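Local coordinates for dinitrogenase iron-molybdenum cofactor biosynthesis domain-containing protein (Pyrococcus horikoshii, PDB 2YX6), which is of unknown function but binds a nucleotide, and its family suggests a link to iron-molybdenum cofactor biosynthesis, at residues 4-9 against 19-24. Sequence-based numbering, arbitrary orientation.
Sequences AIPAED and KHFGRS
Pro6 of strand 2-7 meets Ser24 and Phe21, of the loop that leads into strand 26-33, through its CB, a small, buried contact made by van der Waals touch, without a hydrogen bond between the two segments. Followed from its backbone, Ser24 first sets CB against the proline: Ser24 CB lies 4.0 Å from Pro6 CB and 4.1 Å from the carbonyl oxygen Ala7 O. With chi1 at 90°, Ser24 OG stands between its own backbone N and carbonyl carbon and comes to 3.7 Å from Pro6 CB, a corner of the ring. Carbon cannot satisfy a hydroxyl, and this one is buried with no polar partner in the model. Roughly at right angles to that contact, the same Pro6 CB approaches the Phe21 ring obliquely, 4.4 Å from Phe21 CD2. A weak backbone bond, Ser24 N to His20 O (3.3 Å), spans the bend that holds Phe21. Phe21 also meets the rings of Phe27 and Phe80 at steep angles and touches Leu55 of helix 54-61, and its side chain lies about 7 Å from that of Val87, which binds ADP in a complex of this protein, though no ADP is bound to this chain here. The loop thus packs beside strand 2-7, which runs between strands 26-33 and 66-68 of the mixed sheet.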
loop_
_atom_site.group_PDB
_atom_site.type_symbol
_atom_site.label_atom_id
_atom_site.label_comp_id
_atom_site.label_asym_id
_atom_site.label_seq_id
_atom_site.Cartn_x
_atom_site.Cartn_y
_atom_site.Cartn_z
ATOM N N ALA A 4 9.068 1.671 3.975
ATOM C CA ALA A 4 10.299 1.948 3.228
ATOM C C ALA A 4 10.155 3.257 2.408
ATOM O O ALA A 4 9.156 3.448 1.766
ATOM C CB ALA A 4 10.539 0.795 2.251
ATOM N N ILE A 5 11.184 4.087 2.398
ATOM C CA ILE A 5 11.152 5.373 1.737
ATOM C C ILE A 5 12.504 5.640 1.064
ATOM O O ILE A 5 13.515 5.628 1.719
ATOM C CB ILE A 5 10.812 6.544 2.702
ATOM C CG1 ILE A 5 9.450 6.345 3.378
ATOM C CG2 ILE A 5 10.848 7.893 1.926
ATOM C CD1 ILE A 5 9.583 5.983 4.668
ATOM N N PRO A 6 12.497 5.929 -0.262
ATOM C CA PRO A 6 13.771 6.228 -0.953
ATOM C C PRO A 6 14.261 7.614 -0.533
ATOM O O PRO A 6 13.442 8.562 -0.492
ATOM C CB PRO A 6 13.398 6.206 -2.447
ATOM C CG PRO A 6 11.929 6.660 -2.504
ATOM C CD PRO A 6 11.320 6.084 -1.145
ATOM N N ALA A 7 15.544 7.737 -0.162
ATOM C CA ALA A 7 16.068 9.004 0.335
ATOM C C ALA A 7 17.004 9.600 -0.677
ATOM O O ALA A 7 17.716 8.867 -1.374
ATOM C CB ALA A 7 16.806 8.803 1.639
ATOM N N GLU A 8 17.035 10.929 -0.713
ATOM C CA GLU A 8 17.894 11.665 -1.615
ATOM C C GLU A 8 19.371 11.727 -1.112
ATOM O O GLU A 8 20.326 11.827 -1.887
ATOM C CB GLU A 8 17.295 13.061 -1.799
ATOM C CG GLU A 8 18.103 13.992 -2.682
ATOM C CD GLU A 8 17.622 15.444 -2.602
ATOM O OE1 GLU A 8 16.390 15.684 -2.613
ATOM O OE2 GLU A 8 18.488 16.355 -2.513
ATOM N N ASP A 9 19.540 11.641 0.197
ATOM C CA ASP A 9 20.791 11.866 0.895
ATOM C C ASP A 9 20.900 10.724 1.864
ATOM O O ASP A 9 19.926 10.008 2.066
ATOM C CB ASP A 9 20.646 13.145 1.742
ATOM C CG ASP A 9 20.566 14.394 0.912
ATOM O OD1 ASP A 9 20.976 14.377 -0.280
ATOM O OD2 ASP A 9 20.095 15.428 1.451
ATOM N N LYS A 19 13.324 11.917 -5.632
ATOM C CA LYS A 19 12.330 12.034 -6.681
ATOM C C LYS A 19 12.309 10.831 -7.651
ATOM O O LYS A 19 11.281 10.577 -8.271
ATOM C CB LYS A 19 12.419 13.411 -7.400
ATOM C CG LYS A 19 11.993 14.620 -6.439
ATOM C CD LYS A 19 11.644 15.928 -7.209
ATOM C CE LYS A 19 10.846 16.852 -6.321
ATOM N NZ LYS A 19 10.183 15.998 -5.268
ATOM N N HIS A 20 13.405 10.074 -7.759
ATOM C CA HIS A 20 13.402 8.876 -8.628
ATOM C C HIS A 20 13.719 7.595 -7.869
ATOM O O HIS A 20 14.866 7.341 -7.548
ATOM C CB HIS A 20 14.386 9.005 -9.814
ATOM C CG HIS A 20 14.015 10.079 -10.799
ATOM N ND1 HIS A 20 12.924 9.977 -11.636
ATOM C CD2 HIS A 20 14.617 11.260 -11.106
ATOM C CE1 HIS A 20 12.855 11.055 -12.403
ATOM N NE2 HIS A 20 13.863 11.854 -12.091
ATOM N N PHE A 21 12.701 6.775 -7.634
ATOM C CA PHE A 21 12.910 5.477 -7.035
ATOM C C PHE A 21 13.815 4.692 -8.005
ATOM O O PHE A 21 13.780 4.845 -9.236
ATOM C CB PHE A 21 11.583 4.744 -6.785
ATOM C CG PHE A 21 11.767 3.341 -6.334
ATOM C CD1 PHE A 21 11.973 2.317 -7.262
ATOM C CD2 PHE A 21 11.795 3.040 -4.970
ATOM C CE1 PHE A 21 12.219 1.016 -6.861
ATOM C CE2 PHE A 21 12.037 1.737 -4.543
ATOM C CZ PHE A 21 12.253 0.731 -5.471
ATOM N N GLY A 22 14.662 3.855 -7.498
ATOM C CA GLY A 22 15.349 3.026 -8.515
ATOM C C GLY A 22 16.719 3.598 -8.751
ATOM O O GLY A 22 17.699 2.897 -8.587
ATOM N N ARG A 23 16.814 4.891 -9.040
ATOM C CA ARG A 23 18.145 5.491 -9.061
ATOM C C ARG A 23 18.608 5.970 -7.680
ATOM O O ARG A 23 19.759 6.290 -7.481
ATOM C CB ARG A 23 18.229 6.580 -10.126
ATOM C CG ARG A 23 18.368 5.999 -11.552
ATOM C CD ARG A 23 17.179 5.082 -12.030
ATOM N NE ARG A 23 15.879 5.763 -12.206
ATOM C CZ ARG A 23 14.803 5.195 -12.765
ATOM N NH1 ARG A 23 13.680 5.897 -12.879
ATOM N NH2 ARG A 23 14.852 3.930 -13.200
ATOM N N SER A 24 17.718 5.948 -6.700
ATOM C CA SER A 24 18.071 6.338 -5.340
ATOM C C SER A 24 19.079 5.353 -4.654
ATOM O O SER A 24 19.100 4.140 -4.914
ATOM C CB SER A 24 16.804 6.469 -4.523
ATOM O OG SER A 24 16.582 5.199 -3.982
#